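Local coordinates for protein NDP-N-acetyl-D-galactosaminuronic acid dehydrogenase (Methanosarcina mazei Go1, PDB 3G79) that probably oxidises UDP-N-acetyl-D-mannosamine to its uronic acid with two molecules of NAD, as a member of the UDP-glucose/GDP-mannose dehydrogenase family, at residues I31-D39 against L80-F90; I192-I202 against V217-A228. All coordinates share one frame; numbering follows the deposited sequence.

Contact 1: residues I31-D39 against L80-F90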
loop_
_atom_site.group_PDB
_atom_site.type_symbol
_atom_site.label_atom_id
_atom_site.label_comp_id
_atom_site.label_asym_id
_atom_site.label_seq_id
_atom_site.Cartn_x
_atom_site.Cartn_y
_atom_site.Cartn_z
ATOM N N ILE A 31 24.449 23.152 7.326
ATOM C CA ILE A 31 24.746 23.929 8.542
ATOM C C ILE A 31 24.249 23.194 9.826
ATOM O O ILE A 31 25.026 23.016 10.771
ATOM C CB ILE A 31 24.236 25.370 8.474
ATOM C CG1 ILE A 31 24.693 26.021 7.158
ATOM C CG2 ILE A 31 24.685 26.129 9.736
ATOM C CD1 ILE A 31 24.775 27.574 7.115
ATOM N N PRO A 32 22.969 22.741 9.857
ATOM C CA PRO A 32 22.510 21.997 11.059
ATOM C C PRO A 32 23.364 20.764 11.283
ATOM O O PRO A 32 23.895 20.571 12.383
ATOM C CB PRO A 32 21.056 21.610 10.707
ATOM C CG PRO A 32 20.608 22.680 9.753
ATOM C CD PRO A 32 21.868 22.895 8.885
ATOM N N ALA A 33 23.525 19.975 10.220
ATOM C CA ALA A 33 24.364 18.780 10.232
ATOM C C ALA A 33 25.697 19.051 10.853
ATOM O O ALA A 33 26.028 18.422 11.842
ATOM C CB ALA A 33 24.528 18.204 8.831
ATOM N N ALA A 34 26.457 19.998 10.299
ATOM C CA ALA A 34 27.824 20.257 10.744
ATOM C C ALA A 34 27.769 20.631 12.187
ATOM O O ALA A 34 28.647 20.309 12.980
ATOM C CB ALA A 34 28.432 21.395 9.982
ATOM N N VAL A 35 26.694 21.289 12.544
ATOM C CA VAL A 35 26.676 21.968 13.816
ATOM C C VAL A 35 26.158 21.008 14.891
ATOM O O VAL A 35 26.519 21.124 16.070
ATOM C CB VAL A 35 25.933 23.306 13.618
ATOM C CG1 VAL A 35 24.996 23.615 14.705
ATOM C CG2 VAL A 35 26.942 24.436 13.310
ATOM N N LEU A 36 25.387 20.007 14.454
ATOM C CA LEU A 36 24.981 18.921 15.316
ATOM C C LEU A 36 26.188 18.026 15.646
ATOM O O LEU A 36 26.403 17.671 16.820
ATOM C CB LEU A 36 23.876 18.113 14.633
ATOM C CG LEU A 36 22.391 18.208 14.999
ATOM C CD1 LEU A 36 22.077 19.261 16.018
ATOM C CD2 LEU A 36 21.565 18.423 13.756
ATOM N N PHE A 37 26.985 17.694 14.624
ATOM C CA PHE A 37 28.227 16.950 14.828
ATOM C C PHE A 37 29.107 17.669 15.854
ATOM O O PHE A 37 29.630 17.036 16.761
ATOM C CB PHE A 37 29.046 16.857 13.538
ATOM C CG PHE A 37 28.506 15.906 12.498
ATOM C CD1 PHE A 37 28.029 14.636 12.848
ATOM C CD2 PHE A 37 28.558 16.266 11.138
ATOM C CE1 PHE A 37 27.557 13.758 11.852
ATOM C CE2 PHE A 37 28.108 15.401 10.139
ATOM C CZ PHE A 37 27.584 14.145 10.496
ATOM N N ALA A 38 29.264 18.989 15.717
ATOM C CA ALA A 38 30.197 19.707 16.570
ATOM C C ALA A 38 29.709 19.764 18.044
ATOM O O ALA A 38 30.509 19.817 18.975
ATOM C CB ALA A 38 30.526 21.122 15.991
ATOM N N ASP A 39 28.393 19.702 18.245
ATOM C CA ASP A 39 27.827 19.695 19.603
ATOM C C ASP A 39 27.942 18.321 20.277
ATOM O O ASP A 39 27.825 18.219 21.477
ATOM C CB ASP A 39 26.344 20.139 19.593
ATOM C CG ASP A 39 25.812 20.409 20.993
ATOM O OD1 ASP A 39 24.691 19.914 21.319
ATOM O OD2 ASP A 39 26.540 21.094 21.778
ATOM N N LEU A 80 22.514 26.940 18.566
ATOM C CA LEU A 80 23.407 25.821 18.375
ATOM C C LEU A 80 24.768 26.290 17.803
ATOM O O LEU A 80 25.807 25.973 18.372
ATOM C CB LEU A 80 22.738 24.762 17.495
ATOM C CG LEU A 80 23.468 23.421 17.377
ATOM C CD1 LEU A 80 23.948 22.904 18.727
ATOM C CD2 LEU A 80 22.611 22.378 16.648
ATOM N N ILE A 81 24.739 27.068 16.714
ATOM C CA ILE A 81 25.938 27.671 16.121
ATOM C C ILE A 81 26.690 28.471 17.178
ATOM O O ILE A 81 27.907 28.321 17.348
ATOM C CB ILE A 81 25.574 28.608 14.973
ATOM C CG1 ILE A 81 24.780 27.859 13.864
ATOM C CG2 ILE A 81 26.838 29.274 14.440
ATOM C CD1 ILE A 81 23.889 28.734 13.021
ATOM N N GLY A 82 25.964 29.282 17.934
ATOM C CA GLY A 82 26.602 30.132 18.949
ATOM C C GLY A 82 27.381 29.323 19.968
ATOM O O GLY A 82 28.501 29.686 20.344
ATOM N N LYS A 83 26.792 28.195 20.354
ATOM C CA LYS A 83 27.262 27.362 21.448
ATOM C C LYS A 83 28.526 26.662 20.998
ATOM O O LYS A 83 29.567 26.731 21.664
ATOM C CB LYS A 83 26.158 26.335 21.807
ATOM C CG LYS A 83 26.552 25.178 22.728
ATOM C CD LYS A 83 25.331 24.236 22.890
ATOM C CE LYS A 83 25.451 23.285 24.120
ATOM N NZ LYS A 83 26.455 22.138 24.048
ATOM N N VAL A 84 28.410 26.027 19.839
ATOM C CA VAL A 84 29.458 25.262 19.198
ATOM C C VAL A 84 30.671 26.156 18.803
ATOM O O VAL A 84 31.850 25.796 19.026
ATOM C CB VAL A 84 28.762 24.498 18.015
ATOM C CG1 VAL A 84 29.299 24.866 16.666
ATOM C CG2 VAL A 84 28.706 22.993 18.253
ATOM N N VAL A 85 30.377 27.342 18.259
ATOM C CA VAL A 85 31.414 28.309 17.923
ATOM C C VAL A 85 32.092 28.785 19.216
ATOM O O VAL A 85 33.331 28.810 19.317
ATOM C CB VAL A 85 30.848 29.470 17.069
ATOM C CG1 VAL A 85 31.846 30.619 16.929
ATOM C CG2 VAL A 85 30.431 28.952 15.703
ATOM N N LYS A 86 31.290 29.094 20.231
ATOM C CA LYS A 86 31.851 29.592 21.500
ATOM C C LYS A 86 32.775 28.545 22.153
ATOM O O LYS A 86 33.770 28.904 22.798
ATOM C CB LYS A 86 30.726 30.024 22.455
ATOM C CG LYS A 86 31.115 30.209 23.915
ATOM C CD LYS A 86 29.855 30.263 24.779
ATOM C CE LYS A 86 30.153 30.655 26.246
ATOM N NZ LYS A 86 30.792 32.008 26.427
ATOM N N ALA A 87 32.430 27.264 21.985
ATOM C CA ALA A 87 33.192 26.159 22.554
ATOM C C ALA A 87 34.369 25.766 21.657
ATOM O O ALA A 87 35.077 24.776 21.917
ATOM C CB ALA A 87 32.280 24.952 22.778
ATOM N N GLY A 88 34.576 26.539 20.597
ATOM C CA GLY A 88 35.608 26.247 19.616
ATOM C C GLY A 88 35.552 24.880 18.960
ATOM O O GLY A 88 36.602 24.333 18.642
ATOM N N LYS A 89 34.346 24.339 18.755
ATOM C CA LYS A 89 34.183 23.024 18.101
ATOM C C LYS A 89 33.738 23.113 16.618
ATOM O O LYS A 89 33.557 22.084 15.918
ATOM C CB LYS A 89 33.184 22.150 18.881
ATOM C CG LYS A 89 33.695 21.717 20.241
ATOM C CD LYS A 89 32.734 20.812 20.896
ATOM C CE LYS A 89 33.009 19.380 20.511
ATOM N NZ LYS A 89 31.902 18.498 20.994
ATOM N N PHE A 90 33.525 24.333 16.159
ATOM C CA PHE A 90 33.102 24.539 14.798
ATOM C C PHE A 90 33.721 25.804 14.218
ATOM O O PHE A 90 33.872 26.808 14.906
ATOM C CB PHE A 90 31.587 24.591 14.717
ATOM C CG PHE A 90 31.073 24.965 13.365
ATOM C CD1 PHE A 90 31.094 24.053 12.313
ATOM C CD2 PHE A 90 30.588 26.243 13.119
ATOM C CE1 PHE A 90 30.635 24.394 11.067
ATOM C CE2 PHE A 90 30.105 26.576 11.841
ATOM C CZ PHE A 90 30.142 25.644 10.831
HETATM O O HOH W 1 30.409 19.518 23.297
#
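In the Rossmann-type NAD-binding domain, Val-35 and Ala-38 of helix 30-39 pack against helix 77-86 and the start of strand 90-93. The two helix segments cross at 48°, their axes 9.3 Å apart at the closest. Val-35 sends CG2 over the centre of the Phe-90 ring, a CH-pi contact 4.0 Å from the centroid and only 6° off the ring normal, while Phe-90 CE1 meets Ala-34 CB. With CG anti to the backbone N (chi1 173°), Phe-90 carries its ring in against Ala-34 and Val-35. The backbone position of Phe-90 sets its CB 3.8 Å from Ala-38 CB. Val-84 CG2 presses on the same methyl, Ala-38 CB, at 3.5 Å. On the outer side Asp-39 OD2 receives Lys-83 NZ on its syn lone pair, a salt bridge of 2.5 Å. Lys-89 folds back through a bend in its chain, and its NZ gives a weak hydrogen bond to Ala-38 O (2.8 Å), a stronger one to Ala-40 O and one to a water that reaches Asp-39 O weakly. A Schellman motif at Gly-88 ends helix 77-86 and turns the chain into its strand, as befits the alpha/beta layering of a Rossmann fold.

Contact 2: residues I192-I202 against V217-A228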
loop_
_atom_site.group_PDB
_atom_site.type_symbol
_atom_site.label_atom_id
_atom_site.label_comp_id
_atom_site.label_asym_id
_atom_site.label_seq_id
_atom_site.Cartn_x
_atom_site.Cartn_y
_atom_site.Cartn_z
ATOM N N ILE A 192 16.719 15.654 11.767
ATOM C CA ILE A 192 18.010 14.990 11.821
ATOM C C ILE A 192 18.142 14.126 13.088
ATOM O O ILE A 192 18.675 13.021 13.022
ATOM C CB ILE A 192 19.168 16.005 11.764
ATOM C CG1 ILE A 192 19.016 16.941 10.544
ATOM C CG2 ILE A 192 20.528 15.275 11.821
ATOM C CD1 ILE A 192 20.050 17.979 10.444
ATOM N N ARG A 193 17.650 14.623 14.223
ATOM C CA ARG A 193 17.767 13.928 15.514
ATOM C C ARG A 193 16.764 12.794 15.715
ATOM O O ARG A 193 17.104 11.799 16.319
ATOM C CB ARG A 193 17.550 14.894 16.682
ATOM C CG ARG A 193 18.664 15.880 16.927
ATOM C CD ARG A 193 18.260 16.980 17.939
ATOM N NE ARG A 193 19.444 17.612 18.497
ATOM C CZ ARG A 193 19.531 18.881 18.880
ATOM N NH1 ARG A 193 18.489 19.687 18.760
ATOM N NH2 ARG A 193 20.662 19.345 19.401
ATOM N N GLU A 194 15.521 12.971 15.267
ATOM C CA GLU A 194 14.441 12.017 15.603
ATOM C C GLU A 194 14.101 11.042 14.457
ATOM O O GLU A 194 13.658 9.910 14.693
ATOM C CB GLU A 194 13.211 12.749 16.124
ATOM C CG GLU A 194 13.511 13.600 17.397
ATOM C CD GLU A 194 12.477 14.652 17.748
ATOM O OE1 GLU A 194 11.436 14.733 17.066
ATOM O OE2 GLU A 194 12.699 15.423 18.725
ATOM N N HIS A 195 14.351 11.462 13.224
ATOM C CA HIS A 195 14.192 10.586 12.088
ATOM C C HIS A 195 15.273 9.491 12.078
ATOM O O HIS A 195 16.459 9.778 12.231
ATOM C CB HIS A 195 14.274 11.414 10.809
ATOM C CG HIS A 195 13.062 12.259 10.532
ATOM N ND1 HIS A 195 12.029 12.438 11.444
ATOM C CD2 HIS A 195 12.718 12.976 9.431
ATOM C CE1 HIS A 195 11.102 13.215 10.907
ATOM N NE2 HIS A 195 11.496 13.558 9.692
ATOM N N ASP A 196 14.867 8.238 11.919
ATOM C CA ASP A 196 15.811 7.155 11.680
ATOM C C ASP A 196 16.612 7.557 10.483
ATOM O O ASP A 196 16.116 8.273 9.633
ATOM C CB ASP A 196 15.088 5.842 11.389
ATOM C CG ASP A 196 14.393 5.268 12.616
ATOM O OD1 ASP A 196 13.439 4.502 12.425
ATOM O OD2 ASP A 196 14.782 5.577 13.767
ATOM N N ARG A 197 17.869 7.138 10.432
ATOM C CA ARG A 197 18.819 7.643 9.449
ATOM C C ARG A 197 19.330 6.461 8.645
ATOM O O ARG A 197 19.960 5.542 9.198
ATOM C CB ARG A 197 19.964 8.349 10.187
ATOM C CG ARG A 197 21.003 9.133 9.337
ATOM C CD ARG A 197 20.312 10.292 8.648
ATOM N NE ARG A 197 21.148 10.845 7.605
ATOM C CZ ARG A 197 22.010 11.853 7.763
ATOM N NH1 ARG A 197 22.123 12.447 8.931
ATOM N NH2 ARG A 197 22.761 12.262 6.739
ATOM N N ILE A 198 19.031 6.451 7.349
ATOM C CA ILE A 198 19.541 5.382 6.470
ATOM C C ILE A 198 21.055 5.630 6.236
ATOM O O ILE A 198 21.480 6.746 5.861
ATOM C CB ILE A 198 18.821 5.427 5.121
ATOM C CG1 ILE A 198 17.292 5.491 5.288
ATOM C CG2 ILE A 198 19.322 4.377 4.176
ATOM C CD1 ILE A 198 16.637 4.413 6.093
ATOM N N VAL A 199 21.879 4.617 6.485
ATOM C CA VAL A 199 23.323 4.806 6.293
ATOM C C VAL A 199 23.788 3.589 5.570
ATOM O O VAL A 199 23.669 2.478 6.101
ATOM C CB VAL A 199 24.087 4.983 7.635
ATOM C CG1 VAL A 199 25.618 4.954 7.441
ATOM C CG2 VAL A 199 23.692 6.287 8.292
ATOM N N GLY A 200 24.296 3.775 4.360
ATOM C CA GLY A 200 24.723 2.644 3.551
ATOM C C GLY A 200 26.126 2.796 3.027
ATOM O O GLY A 200 26.442 3.797 2.348
ATOM N N GLY A 201 26.983 1.817 3.358
ATOM C CA GLY A 201 28.403 1.898 2.967
ATOM C C GLY A 201 28.574 1.045 1.747
ATOM O O GLY A 201 27.728 0.194 1.471
ATOM N N ILE A 202 29.656 1.267 1.013
ATOM C CA ILE A 202 29.965 0.464 -0.176
ATOM C C ILE A 202 30.462 -0.967 0.142
ATOM O O ILE A 202 30.590 -1.808 -0.754
ATOM C CB ILE A 202 30.974 1.176 -1.109
ATOM C CG1 ILE A 202 32.342 1.300 -0.443
ATOM C CG2 ILE A 202 30.448 2.523 -1.517
ATOM C CD1 ILE A 202 33.425 1.849 -1.375
ATOM N N VAL A 217 24.641 11.909 17.080
ATOM C CA VAL A 217 23.692 13.031 17.003
ATOM C C VAL A 217 22.242 12.552 17.099
ATOM O O VAL A 217 21.320 13.343 17.300
ATOM C CB VAL A 217 23.894 13.875 15.709
ATOM C CG1 VAL A 217 25.398 14.127 15.448
ATOM C CG2 VAL A 217 23.250 13.202 14.502
ATOM N N LEU A 218 22.017 11.258 16.930
ATOM C CA LEU A 218 20.649 10.751 17.056
ATOM C C LEU A 218 20.205 10.750 18.506
ATOM O O LEU A 218 20.947 10.338 19.380
ATOM C CB LEU A 218 20.551 9.328 16.503
ATOM C CG LEU A 218 20.801 9.276 15.006
ATOM C CD1 LEU A 218 21.103 7.852 14.571
ATOM C CD2 LEU A 218 19.647 9.872 14.261
ATOM N N THR A 219 18.992 11.213 18.750
ATOM C CA THR A 219 18.408 11.194 20.081
ATOM C C THR A 219 17.024 10.654 19.876
ATOM O O THR A 219 16.123 11.441 19.708
ATOM C CB THR A 219 18.093 12.608 20.558
ATOM O OG1 THR A 219 16.958 13.085 19.831
ATOM C CG2 THR A 219 19.232 13.585 20.346
ATOM N N VAL A 220 16.798 9.363 19.824
ATOM C CA VAL A 220 15.432 8.927 19.504
ATOM C C VAL A 220 15.376 8.327 18.141
ATOM O O VAL A 220 14.776 7.268 17.962
ATOM C CB VAL A 220 14.390 10.071 19.553
ATOM C CG1 VAL A 220 13.262 9.832 18.570
ATOM C CG2 VAL A 220 13.760 10.166 20.935
ATOM N N GLY A 221 15.945 9.027 17.161
ATOM C CA GLY A 221 16.137 8.426 15.855
ATOM C C GLY A 221 17.069 7.239 15.997
ATOM O O GLY A 221 17.860 7.172 16.940
ATOM N N GLN A 222 16.979 6.288 15.081
ATOM C CA GLN A 222 17.967 5.212 15.045
ATOM C C GLN A 222 18.551 5.084 13.649
ATOM O O GLN A 222 17.892 5.393 12.644
ATOM C CB GLN A 222 17.342 3.859 15.379
ATOM C CG GLN A 222 16.709 3.673 16.750
ATOM C CD GLN A 222 16.432 2.184 17.030
ATOM O OE1 GLN A 222 17.057 1.585 17.919
ATOM N NE2 GLN A 222 15.545 1.576 16.231
ATOM N N VAL A 223 19.777 4.592 13.605
ATOM C CA VAL A 223 20.497 4.349 12.373
ATOM C C VAL A 223 19.993 3.063 11.730
ATOM O O VAL A 223 19.754 2.060 12.408
ATOM C CB VAL A 223 22.025 4.327 12.650
ATOM C CG1 VAL A 223 22.760 3.558 11.627
ATOM C CG2 VAL A 223 22.544 5.707 12.675
ATOM N N ILE A 224 19.773 3.103 10.418
ATOM C CA ILE A 224 19.348 1.901 9.676
ATOM C C ILE A 224 20.472 1.595 8.711
ATOM O O ILE A 224 20.639 2.313 7.715
ATOM C CB ILE A 224 18.016 2.095 8.931
ATOM C CG1 ILE A 224 16.909 2.515 9.911
ATOM C CG2 ILE A 224 17.626 0.789 8.177
ATOM C CD1 ILE A 224 15.480 2.087 9.475
ATOM N N PRO A 225 21.286 0.570 9.026
ATOM C CA PRO A 225 22.524 0.313 8.255
ATOM C C PRO A 225 22.264 -0.655 7.090
ATOM O O PRO A 225 21.515 -1.654 7.249
ATOM C CB PRO A 225 23.460 -0.326 9.298
ATOM C CG PRO A 225 22.453 -1.127 10.248
ATOM C CD PRO A 225 21.059 -0.447 10.090
ATOM N N MET A 226 22.859 -0.344 5.932
ATOM C CA MET A 226 22.731 -1.170 4.716
ATOM C C MET A 226 23.864 -0.851 3.682
ATOM O O MET A 226 24.818 -0.147 4.000
ATOM C CB MET A 226 21.327 -0.990 4.107
ATOM C CG MET A 226 20.919 0.455 3.692
ATOM S SD MET A 226 19.234 0.837 3.099
ATOM C CE MET A 226 18.354 0.771 4.657
ATOM N N SER A 227 23.743 -1.355 2.456
ATOM C CA SER A 227 24.705 -1.040 1.411
ATOM C C SER A 227 24.413 0.366 0.921
ATOM O O SER A 227 23.296 0.841 1.060
ATOM C CB SER A 227 24.586 -2.036 0.246
ATOM O OG SER A 227 23.382 -1.791 -0.449
ATOM N N ALA A 228 25.393 1.045 0.362
ATOM C CA ALA A 228 25.182 2.381 -0.246
ATOM C C ALA A 228 24.061 2.365 -1.296
ATOM O O ALA A 228 23.173 3.262 -1.311
ATOM C CB ALA A 228 26.464 2.859 -0.871
#
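Arg-193 O takes two backbone donors, Thr-219 N at 3.1 Å and Gly-221 N at the same length, the second in the carbonyl plane on a lone pair. The end of helix 188-194 is thereby tied to the loop before strand 223-227. Asp-196 OD2 accepts Gln-222 N at 2.7 Å from its anti side, 18° out of the carboxylate plane; CG lies beside the backbone N (chi1 -70°), which swings the carboxylate over to that loop. Replaced by alanine, Asp-196 would lose its carboxylate, which would probably leave Gln-222 N without this acceptor and the entry to strand 223-227 less firmly set. Beyond it strands 197-201 and 223-227 run parallel: Ile-224 N binds Arg-197 O nearly straight (173°), Val-199 N binds Ile-224 O, and Met-226 N binds Val-199 O. On one face Ile-198 lies side by side with Ile-224, CD1 to CB 3.9 Å, and its CG2 meets Met-226 SD at 3.7 Å; Gly-269 and Asp-265 of the second subunit pack on this face at Ile-198 and Met-226. On the other, Val-199 and Val-223 turn to helix 204-214, whereas the guanidinium of Arg-197 reaches Ala-179 O, Pro-180 O and Glu-146. A CB on Gly-200 would collide with Ser-227 O, so its lack of a side chain lets the backbone at Ser-227 and Ala-228 lie close by. Ser-227 OG caps Ala-230 N as helix 228-258 begins. Strand 197-201, helix 204-214 and strand 223-227 form a beta-alpha-beta crossover at the edge of the sheet.

From the N terminus, the chain leaves strand 20-24, enters helix 30-39 and passes through strand 45-49 before contact 1 closes a loop of 40 residues at helix 77-86 and strand 90-93. Contact 2 opens only after the central strands of the sheet are laid down, and closes a shorter loop of 14 residues, mostly helix 204-214. The two loops are thus in series, neither nested nor crossed. Contact 1 serves the sheet end at strand 90-93, contact 2 the other end at strand 223-227. Their centres lie about 20 Å apart, yet they meet through helix 30-39 of contact 1: Pro-32 and Leu-36 pack on Ile-192, and Phe-37 on Val-217.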